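Local atomic coordinates of Peptide/nickel transport system substrate-binding protein (Listeria monocytogenes serotype 1/2a, PDB entry 5KZT), a protein that binds peptides and, as a family 5 solute-binding protein of the OppA type, probably delivers them to a membrane transporter for uptake. Residues Glu65-Ser70 against Tyr76-Arg81; Leu136-Val141 against Leu146-Ser151; Phe117-Asn122 against Ala155-Leu160; Asp90-Asn95 against Phe166-Glu171. All coordinates share one frame; numbering follows the deposited sequence.

Contact 1 (Glu65-Ser70 against Tyr76-Arg81)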
loop_
_atom_site.group_PDB
_atom_site.type_symbol
_atom_site.label_atom_id
_atom_site.label_comp_id
_atom_site.label_asym_id
_atom_site.label_seq_id
_atom_site.Cartn_x
_atom_site.Cartn_y
_atom_site.Cartn_z
ATOM N N GLU A 65 23.708 15.510 -0.899
ATOM C CA GLU A 65 23.385 16.682 -1.700
ATOM C C GLU A 65 22.605 16.277 -2.955
ATOM O O GLU A 65 22.427 15.089 -3.221
ATOM C CB GLU A 65 24.669 17.461 -2.056
ATOM C CG GLU A 65 25.643 16.682 -2.932
ATOM C CD GLU A 65 26.982 17.388 -3.148
ATOM O OE1 GLU A 65 27.533 17.968 -2.193
ATOM O OE2 GLU A 65 27.504 17.341 -4.285
ATOM N N GLU A 66 22.144 17.279 -3.705
ATOM C CA GLU A 66 21.384 17.068 -4.957
ATOM C C GLU A 66 22.271 16.313 -5.942
ATOM O O GLU A 66 23.412 16.704 -6.136
ATOM C CB GLU A 66 20.995 18.407 -5.609
ATOM C CG GLU A 66 20.126 19.325 -4.762
ATOM C CD GLU A 66 18.793 18.689 -4.423
ATOM O OE1 GLU A 66 17.913 18.666 -5.309
ATOM O OE2 GLU A 66 18.623 18.217 -3.277
ATOM N N PRO A 67 21.769 15.220 -6.544
ATOM C CA PRO A 67 22.632 14.434 -7.440
ATOM C C PRO A 67 23.060 15.171 -8.686
ATOM O O PRO A 67 22.402 16.108 -9.111
ATOM C CB PRO A 67 21.764 13.242 -7.848
ATOM C CG PRO A 67 20.404 13.543 -7.372
ATOM C CD PRO A 67 20.473 14.568 -6.303
ATOM N N LYS A 68 24.164 14.722 -9.261
ATOM C CA LYS A 68 24.533 15.101 -10.612
ATOM C C LYS A 68 23.745 14.181 -11.546
ATOM O O LYS A 68 23.747 12.957 -11.360
ATOM C CB LYS A 68 26.044 14.943 -10.812
ATOM C CG LYS A 68 26.503 15.037 -12.253
ATOM C CD LYS A 68 28.012 15.185 -12.360
ATOM C CE LYS A 68 28.764 13.895 -12.062
ATOM N NZ LYS A 68 30.238 14.141 -12.026
ATOM N N ILE A 69 23.073 14.756 -12.539
ATOM C CA ILE A 69 22.256 13.970 -13.469
ATOM C C ILE A 69 22.697 14.204 -14.926
ATOM O O ILE A 69 22.876 15.343 -15.350
ATOM C CB ILE A 69 20.765 14.322 -13.307
ATOM C CG1 ILE A 69 20.338 14.156 -11.840
ATOM C CG2 ILE A 69 19.930 13.471 -14.255
ATOM C CD1 ILE A 69 18.937 14.634 -11.501
ATOM N N SER A 70 22.842 13.130 -15.703
ATOM C CA SER A 70 23.238 13.256 -17.115
ATOM C C SER A 70 22.200 14.025 -17.931
ATOM O O SER A 70 21.043 14.118 -17.543
ATOM C CB SER A 70 23.463 11.875 -17.750
ATOM O OG SER A 70 22.305 11.068 -17.630
ATOM N N TYR A 76 22.415 8.919 -12.705
ATOM C CA TYR A 76 22.386 9.703 -11.481
ATOM C C TYR A 76 23.626 9.377 -10.649
ATOM O O TYR A 76 23.831 8.228 -10.248
ATOM C CB TYR A 76 21.111 9.377 -10.681
ATOM C CG TYR A 76 19.815 9.971 -11.242
ATOM C CD1 TYR A 76 19.320 9.584 -12.483
ATOM C CD2 TYR A 76 19.073 10.896 -10.513
ATOM C CE1 TYR A 76 18.143 10.115 -12.987
ATOM C CE2 TYR A 76 17.895 11.434 -11.016
ATOM C CZ TYR A 76 17.444 11.034 -12.257
ATOM O OH TYR A 76 16.287 11.542 -12.782
ATOM N N THR A 77 24.448 10.386 -10.384
ATOM C CA THR A 77 25.646 10.240 -9.537
ATOM C C THR A 77 25.351 10.899 -8.180
ATOM O O THR A 77 25.143 12.110 -8.107
ATOM C CB THR A 77 26.873 10.874 -10.208
ATOM O OG1 THR A 77 27.027 10.329 -11.534
ATOM C CG2 THR A 77 28.142 10.596 -9.408
ATOM N N ILE A 78 25.328 10.092 -7.127
ATOM C CA ILE A 78 24.743 10.472 -5.835
ATOM C C ILE A 78 25.768 10.337 -4.726
ATOM O O ILE A 78 26.306 9.260 -4.530
ATOM C CB ILE A 78 23.540 9.583 -5.491
ATOM C CG1 ILE A 78 22.462 9.697 -6.588
ATOM C CG2 ILE A 78 22.939 9.976 -4.146
ATOM C CD1 ILE A 78 21.363 8.661 -6.513
ATOM N N LYS A 79 26.037 11.426 -4.018
ATOM C CA LYS A 79 26.937 11.422 -2.880
ATOM C C LYS A 79 26.104 11.105 -1.652
ATOM O O LYS A 79 25.009 11.622 -1.504
ATOM C CB LYS A 79 27.650 12.769 -2.730
ATOM C CG LYS A 79 28.555 13.062 -3.913
ATOM C CD LYS A 79 29.210 14.418 -3.820
ATOM C CE LYS A 79 30.238 14.474 -2.710
ATOM N NZ LYS A 79 31.437 15.196 -3.205
ATOM N N LEU A 80 26.636 10.247 -0.790
ATOM C CA LEU A 80 25.931 9.794 0.406
ATOM C C LEU A 80 26.421 10.525 1.648
ATOM O O LEU A 80 27.561 10.961 1.701
ATOM C CB LEU A 80 26.141 8.300 0.591
ATOM C CG LEU A 80 25.693 7.418 -0.566
ATOM C CD1 LEU A 80 26.016 5.965 -0.259
ATOM C CD2 LEU A 80 24.204 7.616 -0.816
ATOM N N ARG A 81 25.552 10.629 2.656
ATOM C CA ARG A 81 25.943 11.216 3.936
ATOM C C ARG A 81 27.090 10.418 4.558
ATOM O O ARG A 81 27.015 9.203 4.674
ATOM C CB ARG A 81 24.754 11.245 4.908
ATOM C CG ARG A 81 23.659 12.227 4.528
ATOM C CD ARG A 81 22.843 12.608 5.746
ATOM N NE ARG A 81 23.610 13.508 6.598
ATOM C CZ ARG A 81 23.585 14.842 6.530
ATOM N NH1 ARG A 81 22.807 15.484 5.650
ATOM N NH2 ARG A 81 24.328 15.548 7.386
HETATM O O HOH W 1 24.498 13.762 -4.578
HETATM O O HOH W 2 25.557 11.464 -13.620
#
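K68 and I69 pair with T77 and Y76 as a short antiparallel ladder at the edge of a four-stranded sheet. Strand 68-69 is the outermost strand here and strand 75-79 is its neighbour. The pair K68 with T77 is hydrogen-bonded. T77 N gives to K68 O at 2.8 Å, almost straight at 174°. K68 N gives to T77 O at 3.0 Å and is more bent, 147°.

I69 and Y76 form the next pair, which is non-hydrogen-bonded, and here the side chains make the contact. They lie side by side and point the same way. I69 CG1 sits over one face of the Y76 ring, 4.0 Å from its centroid, in a CH-pi contact offset toward the rim. With chi1 at -54°, CG1 is placed beside the backbone N and carries CD1 on to 3.4 Å from Y76 CE2. P67 adds to this face. Its CG lies at the edge of the same ring, and its CB packs 3.8 Å from I78 CG1.

The face of K68 and T77 is more polar. One water bridges K68 O and T77 OG1. A second water links the backbones where the segments draw apart: it donates to E65 O and accepts from K79 N. E65 OE2 lies 3.4 Å from K79 CD, where the two side chains cross at a slant. It stays 4.6 Å from K79 NZ, so any attraction of the charges acts without a salt bridge.

Beyond strand 75-79, Y76 and I78 bond through their backbones to V148 and L146. The arrangement is that of a beta hairpin closing one edge of an antiparallel sheet.

Contact 2 (Leu136-Val141 against Leu146-Ser151)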
loop_
_atom_site.group_PDB
_atom_site.type_symbol
_atom_site.label_atom_id
_atom_site.label_comp_id
_atom_site.label_asym_id
_atom_site.label_seq_id
_atom_site.Cartn_x
_atom_site.Cartn_y
_atom_site.Cartn_z
ATOM N N LEU A 136 22.578 -5.223 -12.181
ATOM C CA LEU A 136 21.653 -4.127 -11.925
ATOM C C LEU A 136 22.374 -2.787 -12.022
ATOM O O LEU A 136 23.547 -2.680 -11.624
ATOM C CB LEU A 136 21.036 -4.278 -10.526
ATOM C CG LEU A 136 19.888 -3.306 -10.178
ATOM C CD1 LEU A 136 18.675 -3.499 -11.100
ATOM C CD2 LEU A 136 19.464 -3.463 -8.726
ATOM N N GLY A 137 21.686 -1.786 -12.551
ATOM C CA GLY A 137 22.246 -0.468 -12.752
ATOM C C GLY A 137 22.448 0.364 -11.508
ATOM O O GLY A 137 21.990 1.498 -11.445
ATOM N N ILE A 138 23.124 -0.198 -10.511
ATOM C CA ILE A 138 23.611 0.555 -9.356
ATOM C C ILE A 138 25.028 0.080 -9.056
ATOM O O ILE A 138 25.269 -1.126 -8.991
ATOM C CB ILE A 138 22.673 0.425 -8.127
ATOM C CG1 ILE A 138 23.207 1.276 -6.966
ATOM C CG2 ILE A 138 22.444 -1.053 -7.727
ATOM C CD1 ILE A 138 22.230 1.426 -5.803
ATOM N N LYS A 139 25.938 1.041 -8.902
ATOM C CA LYS A 139 27.368 0.841 -8.678
ATOM C C LYS A 139 27.806 1.655 -7.475
ATOM O O LYS A 139 27.428 2.827 -7.356
ATOM C CB LYS A 139 28.172 1.417 -9.849
ATOM C CG LYS A 139 28.674 0.469 -10.900
ATOM C CD LYS A 139 29.436 1.269 -11.955
ATOM C CE LYS A 139 29.839 0.443 -13.174
ATOM N NZ LYS A 139 28.648 -0.174 -13.833
ATOM N N ALA A 140 28.632 1.048 -6.618
ATOM C CA ALA A 140 29.327 1.778 -5.576
ATOM C C ALA A 140 30.607 2.292 -6.227
ATOM O O ALA A 140 31.570 1.549 -6.402
ATOM C CB ALA A 140 29.641 0.888 -4.394
ATOM N N VAL A 141 30.599 3.558 -6.602
ATOM C CA VAL A 141 31.779 4.212 -7.160
ATOM C C VAL A 141 32.890 4.276 -6.085
ATOM O O VAL A 141 34.066 4.057 -6.371
ATOM C CB VAL A 141 31.410 5.614 -7.698
ATOM C CG1 VAL A 141 32.639 6.413 -8.084
ATOM C CG2 VAL A 141 30.464 5.477 -8.896
ATOM N N LEU A 146 27.247 6.655 -5.145
ATOM C CA LEU A 146 26.532 5.744 -6.046
ATOM C C LEU A 146 26.432 6.326 -7.441
ATOM O O LEU A 146 26.300 7.556 -7.623
ATOM C CB LEU A 146 25.106 5.490 -5.561
ATOM C CG LEU A 146 24.915 4.702 -4.280
ATOM C CD1 LEU A 146 23.485 4.849 -3.813
ATOM C CD2 LEU A 146 25.295 3.237 -4.466
ATOM N N GLU A 147 26.493 5.433 -8.432
ATOM C CA GLU A 147 26.043 5.744 -9.760
ATOM C C GLU A 147 24.854 4.835 -10.059
ATOM O O GLU A 147 25.014 3.613 -10.104
ATOM C CB GLU A 147 27.126 5.530 -10.798
ATOM C CG GLU A 147 26.737 6.106 -12.154
ATOM C CD GLU A 147 27.638 5.648 -13.277
ATOM O OE1 GLU A 147 27.532 4.457 -13.710
ATOM O OE2 GLU A 147 28.443 6.479 -13.749
ATOM N N VAL A 148 23.684 5.450 -10.254
ATOM C CA VAL A 148 22.442 4.731 -10.608
ATOM C C VAL A 148 22.123 5.019 -12.064
ATOM O O VAL A 148 22.061 6.182 -12.479
ATOM C CB VAL A 148 21.268 5.181 -9.710
ATOM C CG1 VAL A 148 19.939 4.569 -10.168
ATOM C CG2 VAL A 148 21.554 4.840 -8.246
ATOM N N THR A 149 21.921 3.961 -12.839
ATOM C CA THR A 149 21.578 4.090 -14.247
ATOM C C THR A 149 20.145 3.589 -14.409
ATOM O O THR A 149 19.814 2.457 -14.012
ATOM C CB THR A 149 22.567 3.303 -15.152
ATOM O OG1 THR A 149 23.900 3.774 -14.944
ATOM C CG2 THR A 149 22.240 3.509 -16.627
ATOM N N LEU A 150 19.286 4.438 -14.964
ATOM C CA LEU A 150 17.883 4.090 -15.155
ATOM C C LEU A 150 17.722 3.361 -16.468
ATOM O O LEU A 150 18.556 3.472 -17.355
ATOM C CB LEU A 150 17.001 5.336 -15.171
ATOM C CG LEU A 150 17.160 6.260 -13.975
ATOM C CD1 LEU A 150 16.139 7.377 -14.081
ATOM C CD2 LEU A 150 17.016 5.491 -12.677
ATOM N N SER A 151 16.608 2.663 -16.611
ATOM C CA SER A 151 16.279 2.014 -17.875
ATOM C C SER A 151 15.802 3.044 -18.897
ATOM O O SER A 151 15.979 2.862 -20.094
ATOM C CB SER A 151 15.215 0.947 -17.644
ATOM O OG SER A 151 14.048 1.526 -17.114
#
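G137 O receives the amide of T149, and this bond opens the pairing of 136-141 with 146-151. T149 N lies 2.8 Å from G137 O at 169°, with the donor tilted from the carbonyl plane. The same oxygen also meets V148 CA in a CA-H...O contact. K139 and E147 then satisfy each other twice. K139 N gives to E147 O, and E147 N gives to K139 O in the carbonyl plane; both bonds are 3.0 Å long. E147 O takes a further CA-H...O contact from I138, and K139 O takes one from L146 CA at 3.3 Å.

G137 is the centre of an inverse gamma turn. Within it, I138 N makes a weak bond to L136 O. The two strands form a beta hairpin, and strand 138-140 is the outermost strand of its antiparallel sheet. On the inner side, L146 O and V148 O accept from I78 N and Y76 N of the neighbouring strand. At the open end of the hairpin, K121 N gives to T149 O and G137 N gives to K121 O.

I138, L146 and V148 share the apolar face. I138 CG1, anti to the backbone N with chi1 at -178°, meets L146 CD2 at 3.8 Å and V148 CG2 at 4.1 Å. W101 of helix 94-105 packs on I138 from outside the hairpin.

K139 and E147 run side by side on the other face. K139 NZ stops 4.8 Å from E147 OE1, too far for a salt bridge. V141 CG2 lies across the base of E147, 3.8 Å from its CB.

Contact 3 (Phe117-Asn122 against Ala155-Leu160)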
loop_
_atom_site.group_PDB
_atom_site.type_symbol
_atom_site.label_atom_id
_atom_site.label_comp_id
_atom_site.label_asym_id
_atom_site.label_seq_id
_atom_site.Cartn_x
_atom_site.Cartn_y
_atom_site.Cartn_z
ATOM N N PHE A 117 11.719 -2.002 -9.788
ATOM C CA PHE A 117 13.076 -1.880 -10.295
ATOM C C PHE A 117 13.187 -1.972 -11.822
ATOM O O PHE A 117 14.288 -1.850 -12.355
ATOM C CB PHE A 117 14.001 -2.901 -9.603
ATOM C CG PHE A 117 14.256 -2.576 -8.179
ATOM C CD1 PHE A 117 13.302 -2.823 -7.199
ATOM C CD2 PHE A 117 15.430 -1.954 -7.813
ATOM C CE1 PHE A 117 13.524 -2.464 -5.882
ATOM C CE2 PHE A 117 15.669 -1.621 -6.503
ATOM C CZ PHE A 117 14.720 -1.871 -5.537
ATOM N N ASP A 118 12.064 -2.123 -12.516
ATOM C CA ASP A 118 11.998 -1.895 -13.972
ATOM C C ASP A 118 12.556 -0.527 -14.372
ATOM O O ASP A 118 13.031 -0.368 -15.477
ATOM C CB ASP A 118 10.551 -1.949 -14.471
ATOM C CG ASP A 118 10.008 -3.350 -14.606
ATOM O OD1 ASP A 118 10.765 -4.351 -14.459
ATOM O OD2 ASP A 118 8.778 -3.453 -14.911
ATOM N N ALA A 119 12.419 0.453 -13.478
ATOM C CA ALA A 119 13.013 1.784 -13.641
ATOM C C ALA A 119 14.549 1.782 -13.683
ATOM O O ALA A 119 15.126 2.708 -14.232
ATOM C CB ALA A 119 12.543 2.698 -12.521
ATOM N N ILE A 120 15.191 0.753 -13.094
ATOM C CA ILE A 120 16.655 0.645 -13.006
ATOM C C ILE A 120 17.152 -0.251 -14.141
ATOM O O ILE A 120 16.511 -1.246 -14.490
ATOM C CB ILE A 120 17.098 0.087 -11.622
ATOM C CG1 ILE A 120 16.422 0.852 -10.466
ATOM C CG2 ILE A 120 18.613 0.130 -11.459
ATOM C CD1 ILE A 120 16.533 2.359 -10.522
ATOM N N LYS A 121 18.291 0.130 -14.715
ATOM C CA LYS A 121 18.867 -0.575 -15.840
ATOM C C LYS A 121 19.011 -2.052 -15.479
ATOM O O LYS A 121 19.546 -2.387 -14.422
ATOM C CB LYS A 121 20.228 0.000 -16.206
ATOM C CG LYS A 121 20.866 -0.713 -17.392
ATOM C CD LYS A 121 22.184 -0.093 -17.812
ATOM C CE LYS A 121 22.771 -0.912 -18.940
ATOM N NZ LYS A 121 24.106 -0.371 -19.311
ATOM N N ASN A 122 18.507 -2.911 -16.359
ATOM C CA ASN A 122 18.522 -4.383 -16.197
ATOM C C ASN A 122 17.597 -4.967 -15.140
ATOM O O ASN A 122 17.579 -6.172 -14.961
ATOM C CB ASN A 122 19.953 -4.915 -16.000
ATOM C CG ASN A 122 20.825 -4.692 -17.223
ATOM O OD1 ASN A 122 20.327 -4.705 -18.347
ATOM N ND2 ASN A 122 22.124 -4.489 -17.013
ATOM N N ALA A 155 10.252 10.213 -14.380
ATOM C CA ALA A 155 9.898 11.463 -13.700
ATOM C C ALA A 155 9.716 11.316 -12.183
ATOM O O ALA A 155 9.957 12.259 -11.457
ATOM C CB ALA A 155 8.638 12.041 -14.287
ATOM N N TYR A 156 9.291 10.143 -11.720
ATOM C CA TYR A 156 8.986 9.903 -10.295
ATOM C C TYR A 156 10.113 9.136 -9.596
ATOM O O TYR A 156 9.912 8.562 -8.504
ATOM C CB TYR A 156 7.651 9.130 -10.134
ATOM C CG TYR A 156 7.480 7.946 -11.076
ATOM C CD1 TYR A 156 8.059 6.721 -10.800
ATOM C CD2 TYR A 156 6.740 8.073 -12.246
ATOM C CE1 TYR A 156 7.908 5.648 -11.667
ATOM C CE2 TYR A 156 6.587 7.014 -13.122
ATOM C CZ TYR A 156 7.149 5.806 -12.824
ATOM O OH TYR A 156 7.010 4.764 -13.697
ATOM N N ILE A 157 11.301 9.117 -10.202
ATOM C CA ILE A 157 12.411 8.359 -9.636
ATOM C C ILE A 157 12.724 8.728 -8.179
ATOM O O ILE A 157 13.044 7.857 -7.385
ATOM C CB ILE A 157 13.678 8.440 -10.517
ATOM C CG1 ILE A 157 14.727 7.422 -10.053
ATOM C CG2 ILE A 157 14.258 9.844 -10.543
ATOM C CD1 ILE A 157 14.319 5.976 -10.202
ATOM N N ASN A 158 12.626 10.001 -7.830
ATOM C CA ASN A 158 12.891 10.404 -6.446
ATOM C C ASN A 158 11.839 9.847 -5.460
ATOM O O ASN A 158 12.148 9.623 -4.279
ATOM C CB ASN A 158 12.993 11.913 -6.331
ATOM C CG ASN A 158 14.200 12.476 -7.051
ATOM O OD1 ASN A 158 15.062 11.739 -7.565
ATOM N ND2 ASN A 158 14.269 13.796 -7.110
ATOM N N SER A 159 10.612 9.626 -5.936
ATOM C CA SER A 159 9.572 8.958 -5.121
ATOM C C SER A 159 9.913 7.481 -4.883
ATOM O O SER A 159 9.688 6.935 -3.793
ATOM C CB SER A 159 8.192 9.091 -5.768
ATOM O OG SER A 159 7.792 10.444 -5.929
ATOM N N LEU A 160 10.484 6.838 -5.905
ATOM C CA LEU A 160 11.010 5.474 -5.711
ATOM C C LEU A 160 12.139 5.473 -4.685
ATOM O O LEU A 160 12.149 4.626 -3.778
ATOM C CB LEU A 160 11.453 4.827 -7.021
ATOM C CG LEU A 160 10.354 4.697 -8.092
ATOM C CD1 LEU A 160 10.880 4.107 -9.396
ATOM C CD2 LEU A 160 9.187 3.848 -7.593
#
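I157 reaches from the first turn of a helix to A119 and I120, at the end of a 3-10 segment. The contact is purely apolar. It is small, about 105 Å² counting both sides, and all four touching residues are buried.

The side chain of I157 divides at CB. One branch, CG2, leads to the hydroxyl of Y76 and packs against its OH. The other branch starts with CG1, set anti to the backbone N by a chi1 of -169°. I157 CG1 lies against L150 CD2. At the tip, I157 CD1 meets several apolar groups. I120 CD1 is 4.3 Å away, and A119 CB is 4.4 Å away. L150 CD2 comes closer to I157 CD1 than either, and touches I120 CD1 as well.

L160, one helical turn further on, meets A119 from the same helix. Its CD1 lies 3.8 Å from A119 CB, so the methyl of A119 touches the ends of both I157 and L160. This is a methyl group set against two residues spaced i and i+3 along a helix face. The backbones stay well apart, with 7.7 Å between A119 CA and I157 CA.

Each side is held by its own backbone bonds. I120 N gives to F117 O in the 3-10 turn, and L160 N gives to Y156 O at the start of the helix. Around the contact, I120 also packs on W101 of helix 94-105 and on V148 of strand 145-149. A119 pairs through its backbone with S151, just past that strand. Helix 157-161 therefore rests on the loop that lies against the sheet.

Contact 4 (Asp90-Asn95 against Phe166-Glu171); sequences DPVTAN and FFPLNE
N170 points the ND2 of its amide at D90 OD2, with amide and carboxylate nearly coplanar, 28° apart. The side chains themselves cross at about a right angle. N170 is the N-cap of helix 171-177, and its OD1 accepts from F173 N in the usual side-chain cap. The other half of the amide is used across the contact. N170 ND2 gives to D90 OD2 at 3.1 Å and 159°. The acceptor lies close to the amide plane and uses its anti lone pair, the one away from OD1.

A chi1 of -175° sets N170 CG anti to the backbone N and carries the amide out to D90. One water closes a small ring, donating to D90 OD2 at 2.7 Å and to N170 OD1 at 2.9 Å. D90 OD2 thus receives both the N-H of N170 and a water. With a cap on one side and D90 on the other, the amide is fixed in its rotation.

The segment 90-95 leads into a helix start of its own. T93 is the N-cap of helix 94-105, and its OG1 takes a weak bond from N95 N. P168 also packs on D96 and Y97 of that helix. A second water joins the two segments further along, donating to E171 OE1 at 2.7 Å and only weakly to N95 O. Between the two polar links lies one apolar touch, V92 CG1 on P168 CG at 4.2 Å.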
loop_
_atom_site.group_PDB
_atom_site.type_symbol
_atom_site.label_atom_id
_atom_site.label_comp_id
_atom_site.label_asym_id
_atom_site.label_seq_id
_atom_site.Cartn_x
_atom_site.Cartn_y
_atom_site.Cartn_z
ATOM N N ASP A 90 27.821 0.547 12.655
ATOM C CA ASP A 90 28.406 0.419 11.298
ATOM C C ASP A 90 28.008 1.648 10.467
ATOM O O ASP A 90 26.860 2.088 10.546
ATOM C CB ASP A 90 27.875 -0.817 10.544
ATOM C CG ASP A 90 28.348 -2.162 11.131
ATOM O OD1 ASP A 90 29.137 -2.205 12.090
ATOM O OD2 ASP A 90 27.894 -3.207 10.598
ATOM N N PRO A 91 28.938 2.200 9.657
ATOM C CA PRO A 91 28.518 3.291 8.767
ATOM C C PRO A 91 27.558 2.799 7.667
ATOM O O PRO A 91 27.601 1.616 7.281
ATOM C CB PRO A 91 29.838 3.755 8.146
ATOM C CG PRO A 91 30.623 2.489 8.054
ATOM C CD PRO A 91 30.282 1.704 9.296
ATOM N N VAL A 92 26.681 3.691 7.213
ATOM C CA VAL A 92 25.827 3.420 6.064
ATOM C C VAL A 92 26.642 3.818 4.835
ATOM O O VAL A 92 27.094 4.974 4.719
ATOM C CB VAL A 92 24.491 4.183 6.115
ATOM C CG1 VAL A 92 23.640 3.882 4.874
ATOM C CG2 VAL A 92 23.729 3.860 7.412
ATOM N N THR A 93 26.888 2.850 3.957
ATOM C CA THR A 93 27.767 3.063 2.797
ATOM C C THR A 93 27.035 2.715 1.503
ATOM O O THR A 93 25.936 2.135 1.534
ATOM C CB THR A 93 29.037 2.194 2.874
ATOM O OG1 THR A 93 28.699 0.836 2.602
ATOM C CG2 THR A 93 29.714 2.306 4.226
ATOM N N ALA A 94 27.673 3.022 0.370
ATOM C CA ALA A 94 27.124 2.710 -0.953
ATOM C C ALA A 94 26.865 1.227 -1.119
ATOM O O ALA A 94 25.939 0.851 -1.825
ATOM C CB ALA A 94 28.067 3.189 -2.047
ATOM N N ASN A 95 27.683 0.401 -0.465
ATOM C CA ASN A 95 27.547 -1.059 -0.542
ATOM C C ASN A 95 26.215 -1.563 0.000
ATOM O O ASN A 95 25.705 -2.580 -0.458
ATOM C CB ASN A 95 28.706 -1.737 0.164
ATOM C CG ASN A 95 30.034 -1.370 -0.456
ATOM O OD1 ASN A 95 30.170 -1.360 -1.670
ATOM N ND2 ASN A 95 31.003 -1.006 0.371
ATOM N N PHE A 166 13.667 0.486 -1.871
ATOM C CA PHE A 166 14.915 1.111 -2.297
ATOM C C PHE A 166 15.794 1.595 -1.120
ATOM O O PHE A 166 16.831 2.194 -1.342
ATOM C CB PHE A 166 14.589 2.300 -3.215
ATOM C CG PHE A 166 13.978 1.897 -4.519
ATOM C CD1 PHE A 166 12.649 1.516 -4.598
ATOM C CD2 PHE A 166 14.745 1.879 -5.683
ATOM C CE1 PHE A 166 12.097 1.126 -5.833
ATOM C CE2 PHE A 166 14.181 1.499 -6.909
ATOM C CZ PHE A 166 12.871 1.121 -6.969
ATOM N N PHE A 167 15.397 1.314 0.122
ATOM C CA PHE A 167 16.228 1.631 1.285
ATOM C C PHE A 167 17.450 0.710 1.304
ATOM O O PHE A 167 17.364 -0.410 0.818
ATOM C CB PHE A 167 15.436 1.436 2.578
ATOM C CG PHE A 167 14.358 2.470 2.827
ATOM C CD1 PHE A 167 14.044 3.478 1.901
ATOM C CD2 PHE A 167 13.623 2.401 4.000
ATOM C CE1 PHE A 167 13.047 4.395 2.160
ATOM C CE2 PHE A 167 12.627 3.323 4.270
ATOM C CZ PHE A 167 12.333 4.320 3.355
ATOM N N PRO A 168 18.568 1.164 1.909
ATOM C CA PRO A 168 19.734 0.308 2.109
ATOM C C PRO A 168 19.516 -0.757 3.184
ATOM O O PRO A 168 18.607 -0.634 4.019
ATOM C CB PRO A 168 20.815 1.293 2.527
ATOM C CG PRO A 168 20.067 2.362 3.257
ATOM C CD PRO A 168 18.720 2.462 2.595
ATOM N N LEU A 169 20.310 -1.824 3.096
ATOM C CA LEU A 169 20.362 -2.876 4.105
ATOM C C LEU A 169 21.813 -3.217 4.404
ATOM O O LEU A 169 22.674 -3.143 3.524
ATOM C CB LEU A 169 19.617 -4.124 3.624
ATOM C CG LEU A 169 18.097 -3.967 3.544
ATOM C CD1 LEU A 169 17.497 -5.146 2.788
ATOM C CD2 LEU A 169 17.484 -3.836 4.938
ATOM N N ASN A 170 22.060 -3.578 5.658
ATOM C CA ASN A 170 23.359 -4.002 6.124
ATOM C C ASN A 170 23.573 -5.483 5.815
ATOM O O ASN A 170 23.066 -6.333 6.522
ATOM C CB ASN A 170 23.451 -3.735 7.624
ATOM C CG ASN A 170 24.825 -4.034 8.189
ATOM O OD1 ASN A 170 25.303 -5.176 8.183
ATOM N ND2 ASN A 170 25.465 -2.995 8.699
ATOM N N GLU A 171 24.351 -5.787 4.771
ATOM C CA GLU A 171 24.500 -7.170 4.291
ATOM C C GLU A 171 24.982 -8.119 5.380
ATOM O O GLU A 171 24.478 -9.239 5.510
ATOM C CB GLU A 171 25.450 -7.249 3.103
ATOM C CG GLU A 171 25.693 -8.671 2.597
ATOM C CD GLU A 171 26.437 -8.721 1.287
ATOM O OE1 GLU A 171 26.844 -7.675 0.766
ATOM O OE2 GLU A 171 26.634 -9.829 0.786
HETATM O O HOH W 3 26.670 -5.615 10.707
HETATM O O HOH W 4 27.403 -5.038 1.057
#

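In the fold
Contacts 1 and 2 are two hairpins of one antiparallel sheet. Their inner strands, 75-79 and 145-149, are neighbours, so strands 68-69 and 138-140 form its outer edges. Both are partly buried and rest mainly on backbone bonds, with apolar side chains on one face and polar or charged ones on the other. Contacts 3 and 4 are smaller and buried, and join parts distant in sequence. Contact 3 is apolar throughout, whereas contact 4 relies on a polar side-chain bond at a helix start. S151 ties contact 2 to contact 3 through D118 and A119. A94 packs on L80 of contact 1 and A140 of contact 2. F166 of contact 4 stacks on F117 of contact 3.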